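Local coordinates for protein nicotinate-nucleotide--dimethylbenzimidazole phosphoribosyltransferase (PDB 1WX1) that probably transfers the phosphoribosyl group of nicotinate mononucleotide to 5,6-dimethylbenzimidazole, giving alpha-ribazole 5'-phosphate for cobalamin biosynthesis, at residues Tyr25-Val29 with Leu292-Leu296; Ala171-Thr175 with Phe252-Ala256; Ile233-Leu238 with Gly257-Ala261. All coordinates share one frame; numbering follows the deposited sequence.

Contact 1. Residues Tyr25-Val29 with Leu292-Leu296; sequences YLEEV and LRPLL
Tyr25, on helix 24-37, and Leu295, in the loop between helices 281-290 and 306-321, are the nearest backbone pair, yet their CA atoms stay 8.1 Å apart, so long side chains have to span the gap. The ring of Tyr25 does most of this work. With CG anti to the backbone N (chi1 -177°), it reaches out from the helix towards the loop and lies between two aliphatic groups. Over the centre of one face sits Arg293 CD, 3.6 Å from the centroid of the Tyr25 ring and almost on the ring normal, a CH-pi contact. The opposite face receives CG2 of Val29, one turn further along the same helix. The extended arm of Arg293 runs past the ring in the reverse direction, and its guanidinium tilts 36° from the aromatic plane. Leu295 supplies the apolar part of the loop: Leu295 CD2 packs against Val29 CG2 at 3.9 Å.

The phenol end is polar and hydrated. One water bonds to Tyr25 OH and donates to Arg293 O at 2.9 Å; a second lies 2.6 Å from Tyr25 OH and accepts from Arg293 N at 2.9 Å. The backbone of Tyr25 is hydrogen-bonded to the second subunit, Arg293 NH2 makes a weak hydrogen bond to Asp297 O of that subunit, and Leu26 packs on its Leu310. Tyrosine suits this place because its faces accept methylene and methyl groups while its hydroxyl joins the waters: helix and loop are held by dispersion around the ring and by water-mediated bonds to the Arg293 backbone, at the dimer interface.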
loop_
_atom_site.group_PDB
_atom_site.type_symbol
_atom_site.label_atom_id
_atom_site.label_comp_id
_atom_site.label_asym_id
_atom_site.label_seq_id
_atom_site.Cartn_x
_atom_site.Cartn_y
_atom_site.Cartn_z
ATOM N N TYR A 25 11.337 3.747 -0.422
ATOM C CA TYR A 25 10.627 5.011 -0.586
ATOM C C TYR A 25 9.935 5.526 0.668
ATOM O O TYR A 25 9.659 6.718 0.778
ATOM C CB TYR A 25 9.598 4.904 -1.715
ATOM C CG TYR A 25 8.874 6.209 -1.978
ATOM C CD1 TYR A 25 7.495 6.234 -2.174
ATOM C CD2 TYR A 25 9.567 7.424 -2.003
ATOM C CE1 TYR A 25 6.817 7.436 -2.380
ATOM C CE2 TYR A 25 8.897 8.632 -2.207
ATOM C CZ TYR A 25 7.522 8.627 -2.394
ATOM O OH TYR A 25 6.837 9.804 -2.593
ATOM N N LEU A 26 9.642 4.641 1.613
ATOM C CA LEU A 26 8.975 5.081 2.832
ATOM C C LEU A 26 9.877 5.961 3.688
ATOM O O LEU A 26 9.390 6.757 4.490
ATOM C CB LEU A 26 8.488 3.880 3.648
ATOM C CG LEU A 26 7.346 3.062 3.035
ATOM C CD1 LEU A 26 6.901 1.983 4.018
ATOM C CD2 LEU A 26 6.175 3.983 2.693
ATOM N N GLU A 27 11.191 5.833 3.517
ATOM C CA GLU A 27 12.112 6.650 4.299
ATOM C C GLU A 27 11.969 8.120 3.909
ATOM O O GLU A 27 11.958 8.998 4.769
ATOM C CB GLU A 27 13.560 6.178 4.098
ATOM C CG GLU A 27 13.779 4.717 4.490
ATOM C CD GLU A 27 15.249 4.321 4.512
ATOM O OE1 GLU A 27 15.540 3.118 4.689
ATOM O OE2 GLU A 27 16.111 5.211 4.358
ATOM N N GLU A 28 11.847 8.389 2.613
ATOM C CA GLU A 28 11.696 9.763 2.144
ATOM C C GLU A 28 10.381 10.335 2.676
ATOM O O GLU A 28 10.306 11.497 3.074
ATOM C CB GLU A 28 11.702 9.811 0.612
ATOM C CG GLU A 28 11.792 11.224 0.050
ATOM C CD GLU A 28 12.010 11.240 -1.456
ATOM O OE1 GLU A 28 12.810 10.416 -1.945
ATOM O OE2 GLU A 28 11.397 12.082 -2.152
ATOM N N VAL A 29 9.346 9.505 2.675
ATOM C CA VAL A 29 8.039 9.909 3.173
ATOM C C VAL A 29 8.162 10.323 4.640
ATOM O O VAL A 29 7.668 11.375 5.045
ATOM C CB VAL A 29 7.020 8.746 3.054
ATOM C CG1 VAL A 29 5.691 9.149 3.684
ATOM C CG2 VAL A 29 6.815 8.380 1.580
ATOM N N LEU A 292 6.175 14.157 -7.944
ATOM C CA LEU A 292 5.802 13.232 -6.884
ATOM C C LEU A 292 5.782 11.779 -7.333
ATOM O O LEU A 292 5.385 11.467 -8.457
ATOM C CB LEU A 292 4.421 13.608 -6.335
ATOM C CG LEU A 292 4.279 15.023 -5.779
ATOM C CD1 LEU A 292 2.815 15.314 -5.458
ATOM C CD2 LEU A 292 5.146 15.163 -4.532
ATOM N N ARG A 293 6.204 10.891 -6.438
ATOM C CA ARG A 293 6.217 9.461 -6.714
ATOM C C ARG A 293 5.005 8.823 -6.043
ATOM O O ARG A 293 4.789 8.996 -4.847
ATOM C CB ARG A 293 7.490 8.815 -6.161
ATOM C CG ARG A 293 7.552 7.306 -6.344
ATOM C CD ARG A 293 8.790 6.736 -5.667
ATOM N NE ARG A 293 8.951 5.299 -5.880
ATOM C CZ ARG A 293 8.066 4.376 -5.516
ATOM N NH1 ARG A 293 6.938 4.727 -4.912
ATOM N NH2 ARG A 293 8.318 3.093 -5.749
ATOM N N PRO A 294 4.200 8.076 -6.811
ATOM C CA PRO A 294 2.999 7.402 -6.300
ATOM C C PRO A 294 3.364 6.295 -5.308
ATOM O O PRO A 294 4.261 5.492 -5.565
ATOM C CB PRO A 294 2.348 6.830 -7.561
ATOM C CG PRO A 294 2.943 7.641 -8.687
ATOM C CD PRO A 294 4.357 7.852 -8.258
ATOM N N LEU A 295 2.664 6.249 -4.182
ATOM C CA LEU A 295 2.928 5.227 -3.174
ATOM C C LEU A 295 2.366 3.872 -3.581
ATOM O O LEU A 295 2.994 2.840 -3.355
ATOM C CB LEU A 295 2.319 5.635 -1.834
ATOM C CG LEU A 295 3.060 6.735 -1.085
ATOM C CD1 LEU A 295 2.248 7.183 0.119
ATOM C CD2 LEU A 295 4.417 6.211 -0.654
ATOM N N LEU A 296 1.176 3.885 -4.172
ATOM C CA LEU A 296 0.510 2.663 -4.602
ATOM C C LEU A 296 0.276 2.639 -6.108
ATOM O O LEU A 296 0.143 3.684 -6.744
ATOM C CB LEU A 296 -0.852 2.537 -3.914
ATOM C CG LEU A 296 -0.881 2.463 -2.387
ATOM C CD1 LEU A 296 -2.314 2.645 -1.889
ATOM C CD2 LEU A 296 -0.312 1.128 -1.939
HETATM O O HOH W 1 4.302 11.190 -2.949
HETATM O O HOH W 2 7.310 11.988 -3.966
#

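Contact 2. Residues Ala171-Thr175 with Phe252-Ala256; sequences AAALT and FPVTA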
loop_
_atom_site.group_PDB
_atom_site.type_symbol
_atom_site.label_atom_id
_atom_site.label_comp_id
_atom_site.label_asym_id
_atom_site.label_seq_id
_atom_site.Cartn_x
_atom_site.Cartn_y
_atom_site.Cartn_z
ATOM N N ALA A 171 -11.334 17.593 -15.895
ATOM C CA ALA A 171 -10.010 17.472 -15.287
ATOM C C ALA A 171 -8.926 17.551 -16.366
ATOM O O ALA A 171 -7.872 18.148 -16.150
ATOM C CB ALA A 171 -9.898 16.159 -14.524
ATOM N N ALA A 172 -9.194 16.947 -17.523
ATOM C CA ALA A 172 -8.240 16.966 -18.627
ATOM C C ALA A 172 -8.067 18.389 -19.150
ATOM O O ALA A 172 -6.948 18.823 -19.439
ATOM C CB ALA A 172 -8.714 16.046 -19.749
ATOM N N ALA A 173 -9.176 19.115 -19.262
ATOM C CA ALA A 173 -9.142 20.484 -19.753
ATOM C C ALA A 173 -8.364 21.381 -18.799
ATOM O O ALA A 173 -7.493 22.156 -19.220
ATOM C CB ALA A 173 -10.563 21.014 -19.932
ATOM N N LEU A 174 -8.678 21.271 -17.512
ATOM C CA LEU A 174 -8.014 22.074 -16.497
ATOM C C LEU A 174 -6.527 21.739 -16.437
ATOM O O LEU A 174 -5.684 22.630 -16.315
ATOM C CB LEU A 174 -8.658 21.837 -15.130
ATOM C CG LEU A 174 -8.037 22.604 -13.956
ATOM C CD1 LEU A 174 -8.074 24.101 -14.244
ATOM C CD2 LEU A 174 -8.804 22.292 -12.675
ATOM N N THR A 175 -6.204 20.455 -16.530
ATOM C CA THR A 175 -4.809 20.039 -16.477
ATOM C C THR A 175 -4.049 20.583 -17.684
ATOM O O THR A 175 -2.965 21.152 -17.544
ATOM C CB THR A 175 -4.693 18.511 -16.437
ATOM O OG1 THR A 175 -5.306 18.020 -15.237
ATOM C CG2 THR A 175 -3.227 18.082 -16.466
ATOM N N PHE A 252 -6.901 11.280 -11.031
ATOM C CA PHE A 252 -6.803 12.325 -12.049
ATOM C C PHE A 252 -7.583 13.617 -11.754
ATOM O O PHE A 252 -7.004 14.707 -11.764
ATOM C CB PHE A 252 -7.209 11.723 -13.410
ATOM C CG PHE A 252 -6.972 12.629 -14.592
ATOM C CD1 PHE A 252 -8.014 12.933 -15.470
ATOM C CD2 PHE A 252 -5.712 13.157 -14.846
ATOM C CE1 PHE A 252 -7.801 13.744 -16.587
ATOM C CE2 PHE A 252 -5.487 13.971 -15.962
ATOM C CZ PHE A 252 -6.535 14.266 -16.832
ATOM N N PRO A 253 -8.899 13.519 -11.488
ATOM C CA PRO A 253 -9.670 14.736 -11.203
ATOM C C PRO A 253 -9.209 15.418 -9.913
ATOM O O PRO A 253 -9.070 16.641 -9.861
ATOM C CB PRO A 253 -11.111 14.220 -11.114
ATOM C CG PRO A 253 -11.096 13.018 -12.032
ATOM C CD PRO A 253 -9.795 12.358 -11.638
ATOM N N VAL A 254 -8.965 14.631 -8.870
ATOM C CA VAL A 254 -8.507 15.206 -7.604
ATOM C C VAL A 254 -7.157 15.897 -7.780
ATOM O O VAL A 254 -6.930 16.987 -7.261
ATOM C CB VAL A 254 -8.394 14.123 -6.498
ATOM C CG1 VAL A 254 -7.587 14.657 -5.308
ATOM C CG2 VAL A 254 -9.799 13.720 -6.035
ATOM N N THR A 255 -6.262 15.261 -8.522
ATOM C CA THR A 255 -4.945 15.827 -8.747
ATOM C C THR A 255 -5.033 17.075 -9.616
ATOM O O THR A 255 -4.200 17.962 -9.508
ATOM C CB THR A 255 -4.005 14.771 -9.366
ATOM O OG1 THR A 255 -3.949 13.644 -8.483
ATOM C CG2 THR A 255 -2.586 15.325 -9.529
ATOM N N ALA A 256 -6.051 17.155 -10.473
ATOM C CA ALA A 256 -6.226 18.351 -11.295
ATOM C C ALA A 256 -6.566 19.493 -10.330
ATOM O O ALA A 256 -6.121 20.628 -10.505
ATOM C CB ALA A 256 -7.361 18.150 -12.304
#
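The ring of Phe252 lies alongside the start of segment 171-175 and is approached obliquely by Ala171 CB, the Ala172 backbone N and Thr175 OG1. Phe252 CE1 lies 3.6 Å from Ala172 N and 3.8 Å from Ala171 CB, while CE2, on the far side of the ring, looks towards the Thr175 hydroxyl. A first torsion of -172°, which sets CG anti to the backbone N, swings the ring across to the neighbouring helix. The second flat group is the carbonyl of Ala171. Ala171 O accepts Thr175 N at 2.9 Å, the ordinary helical bond, and Thr175 OG1 at 2.7 Å, and the two donors come from opposite faces of the carbonyl plane.

The axes of segments 171-175 and 252-256 pass at 9.0 Å with 35° between their directions, and small residues fill the seam. Ala171 CB fits against Pro253 CA and touches Ala256 CB at 3.9 Å; alanine suits both positions because each methyl faces the other backbone. Ala256 CB also rests 3.6 Å from Thr175 OG1, and Leu174 CD2 reaches past it to Ala256 O. The parent helices, 167-179 and 252-264, follow the adjacent strands 157-163 and 247-249 of a parallel sheet with strand order 3-2-1-4-5-6, the Rossmann-like arrangement.

Gln286, from helix 281-290, donates through NE2 to both Thr175 OG1 and Phe252 O, tying the two segments together from outside. Because the threonine hydroxyl gives its proton to Ala171 O and accepts from Gln286, a buried polar atom is satisfied in both roles, and the direct contact between the helices can remain purely van der Waals.

Contact 3. Residues Ile233-Leu238 with Gly257-Ala261; sequences IAGIYL and GALLA
Ile233 and Gly257 meet through the isoleucine's Ile233 CG2 methyl, resting against Gly257 CA, 3.8 Å away. That methyl stands anti to its own backbone N, since CG1 takes the place beside the N (chi1 -76°), and glycine suits the spot because, lacking a side chain, it leaves room for the methyl. One residue on, Ala234 CB settles on the main chain of the same turn, 3.4 Å from Gly257 O, with Leu260 CD2 flanking it at 4.0 Å. Ala261 answers from the other helix: Ala261 CB points towards segment 233-238 and lies 3.6 Å from Ala234 O. Two alanines thus pass each other, each methyl pressed on the partner's main chain.

Gly257 and Ala261 are four residues apart, the small-xxx-small spacing that lets helices approach closely. Here the axes of segments 233-238 and 257-261 come within 7.6 Å at a signed crossing angle of -58°. The parent helices, 228-242 and 252-264, are consecutive in the chain, separated by strand 247-249 of the parallel sheet in this Rossmann-like fold.

On one flank Tyr237 extends along the neighbouring helix, and Ala258 CB meets its ring obliquely, 3.9 Å from Tyr237 CD1. Its hydroxyl goes further, to a hydrogen bond with Val248 O on strand 247-249, so tyrosine serves both as an apolar wall and as a polar link to the sheet. Leu238 takes the other flank: Leu238 CG packs on Ala261 CB at 4.0 Å, and Leu238 CD2 comes over Ala261 O at 3.7 Å, while Leu140 and Arg144 of helix 133-152 lie against the same side chain.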
loop_
_atom_site.group_PDB
_atom_site.type_symbol
_atom_site.label_atom_id
_atom_site.label_comp_id
_atom_site.label_asym_id
_atom_site.label_seq_id
_atom_site.Cartn_x
_atom_site.Cartn_y
_atom_site.Cartn_z
ATOM N N ILE A 233 -11.966 21.203 -4.689
ATOM C CA ILE A 233 -10.852 20.363 -4.278
ATOM C C ILE A 233 -9.607 21.217 -4.050
ATOM O O ILE A 233 -8.838 20.969 -3.121
ATOM C CB ILE A 233 -10.620 19.238 -5.308
ATOM C CG1 ILE A 233 -11.715 18.175 -5.112
ATOM C CG2 ILE A 233 -9.224 18.626 -5.146
ATOM C CD1 ILE A 233 -11.841 17.173 -6.241
ATOM N N ALA A 234 -9.420 22.237 -4.880
ATOM C CA ALA A 234 -8.284 23.139 -4.704
ATOM C C ALA A 234 -8.436 23.824 -3.336
ATOM O O ALA A 234 -7.454 24.031 -2.618
ATOM C CB ALA A 234 -8.266 24.178 -5.809
ATOM N N GLY A 235 -9.675 24.165 -2.982
ATOM C CA GLY A 235 -9.935 24.808 -1.705
ATOM C C GLY A 235 -9.634 23.891 -0.536
ATOM O O GLY A 235 -9.112 24.326 0.496
ATOM N N ILE A 236 -9.966 22.614 -0.692
ATOM C CA ILE A 236 -9.712 21.633 0.354
ATOM C C ILE A 236 -8.211 21.570 0.636
ATOM O O ILE A 236 -7.791 21.605 1.796
ATOM C CB ILE A 236 -10.226 20.236 -0.073
ATOM C CG1 ILE A 236 -11.758 20.254 -0.109
ATOM C CG2 ILE A 236 -9.698 19.146 0.880
ATOM C CD1 ILE A 236 -12.375 19.063 -0.838
ATOM N N TYR A 237 -7.405 21.498 -0.422
ATOM C CA TYR A 237 -5.956 21.421 -0.250
ATOM C C TYR A 237 -5.335 22.725 0.259
ATOM O O TYR A 237 -4.400 22.693 1.058
ATOM C CB TYR A 237 -5.287 20.974 -1.559
ATOM C CG TYR A 237 -5.468 19.490 -1.853
ATOM C CD1 TYR A 237 -6.021 19.061 -3.060
ATOM C CD2 TYR A 237 -5.092 18.523 -0.922
ATOM C CE1 TYR A 237 -6.200 17.706 -3.330
ATOM C CE2 TYR A 237 -5.266 17.159 -1.185
ATOM C CZ TYR A 237 -5.823 16.762 -2.392
ATOM O OH TYR A 237 -6.032 15.426 -2.646
ATOM N N LEU A 238 -5.851 23.864 -0.189
ATOM C CA LEU A 238 -5.329 25.151 0.268
ATOM C C LEU A 238 -5.527 25.291 1.775
ATOM O O LEU A 238 -4.653 25.793 2.489
ATOM C CB LEU A 238 -6.037 26.304 -0.455
ATOM C CG LEU A 238 -5.675 26.520 -1.927
ATOM C CD1 LEU A 238 -6.562 27.606 -2.521
ATOM C CD2 LEU A 238 -4.196 26.899 -2.039
ATOM N N GLY A 257 -7.365 19.182 -9.311
ATOM C CA GLY A 257 -7.722 20.189 -8.325
ATOM C C GLY A 257 -6.481 20.632 -7.561
ATOM O O GLY A 257 -6.307 21.812 -7.259
ATOM N N ALA A 258 -5.608 19.683 -7.242
ATOM C CA ALA A 258 -4.380 20.008 -6.518
ATOM C C ALA A 258 -3.466 20.908 -7.357
ATOM O O ALA A 258 -2.789 21.785 -6.819
ATOM C CB ALA A 258 -3.646 18.731 -6.136
ATOM N N LEU A 259 -3.436 20.680 -8.669
ATOM C CA LEU A 259 -2.608 21.496 -9.562
ATOM C C LEU A 259 -3.076 22.942 -9.510
ATOM O O LEU A 259 -2.263 23.881 -9.517
ATOM C CB LEU A 259 -2.694 20.976 -11.003
ATOM C CG LEU A 259 -1.944 19.677 -11.310
ATOM C CD1 LEU A 259 -2.209 19.268 -12.753
ATOM C CD2 LEU A 259 -0.448 19.875 -11.081
ATOM N N LEU A 260 -4.394 23.126 -9.460
ATOM C CA LEU A 260 -4.961 24.464 -9.388
ATOM C C LEU A 260 -4.529 25.135 -8.085
ATOM O O LEU A 260 -4.135 26.305 -8.075
ATOM C CB LEU A 260 -6.493 24.402 -9.464
ATOM C CG LEU A 260 -7.227 25.739 -9.310
ATOM C CD1 LEU A 260 -6.692 26.756 -10.311
ATOM C CD2 LEU A 260 -8.721 25.519 -9.509
ATOM N N ALA A 261 -4.596 24.386 -6.987
ATOM C CA ALA A 261 -4.201 24.904 -5.680
ATOM C C ALA A 261 -2.718 25.282 -5.706
ATOM O O ALA A 261 -2.320 26.329 -5.188
ATOM C CB ALA A 261 -4.457 23.847 -4.599
#

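In the fold
Contacts 2 and 3 adjoin, their centres about 11 Å apart, because both use helix 252-264: segment 252-256 packs mainly on 171-175 and segment 257-261 on 233-238, though each turn touches both partner helices. Val254 packs on Ile233 and Tyr237, and Thr175 meets Leu259. Along the chain their segments alternate, and helix 252-264 packs between the other two beside the parallel sheet. Contact 1 lies about 21 Å from either centre and encloses the other segments in sequence. Pro253 and Ile233 lie about 10 Å from Glu304, the predicted proton acceptor, side chain to side chain; the packed helices are thus near the probable active site, while contact 1 is at the subunit interface.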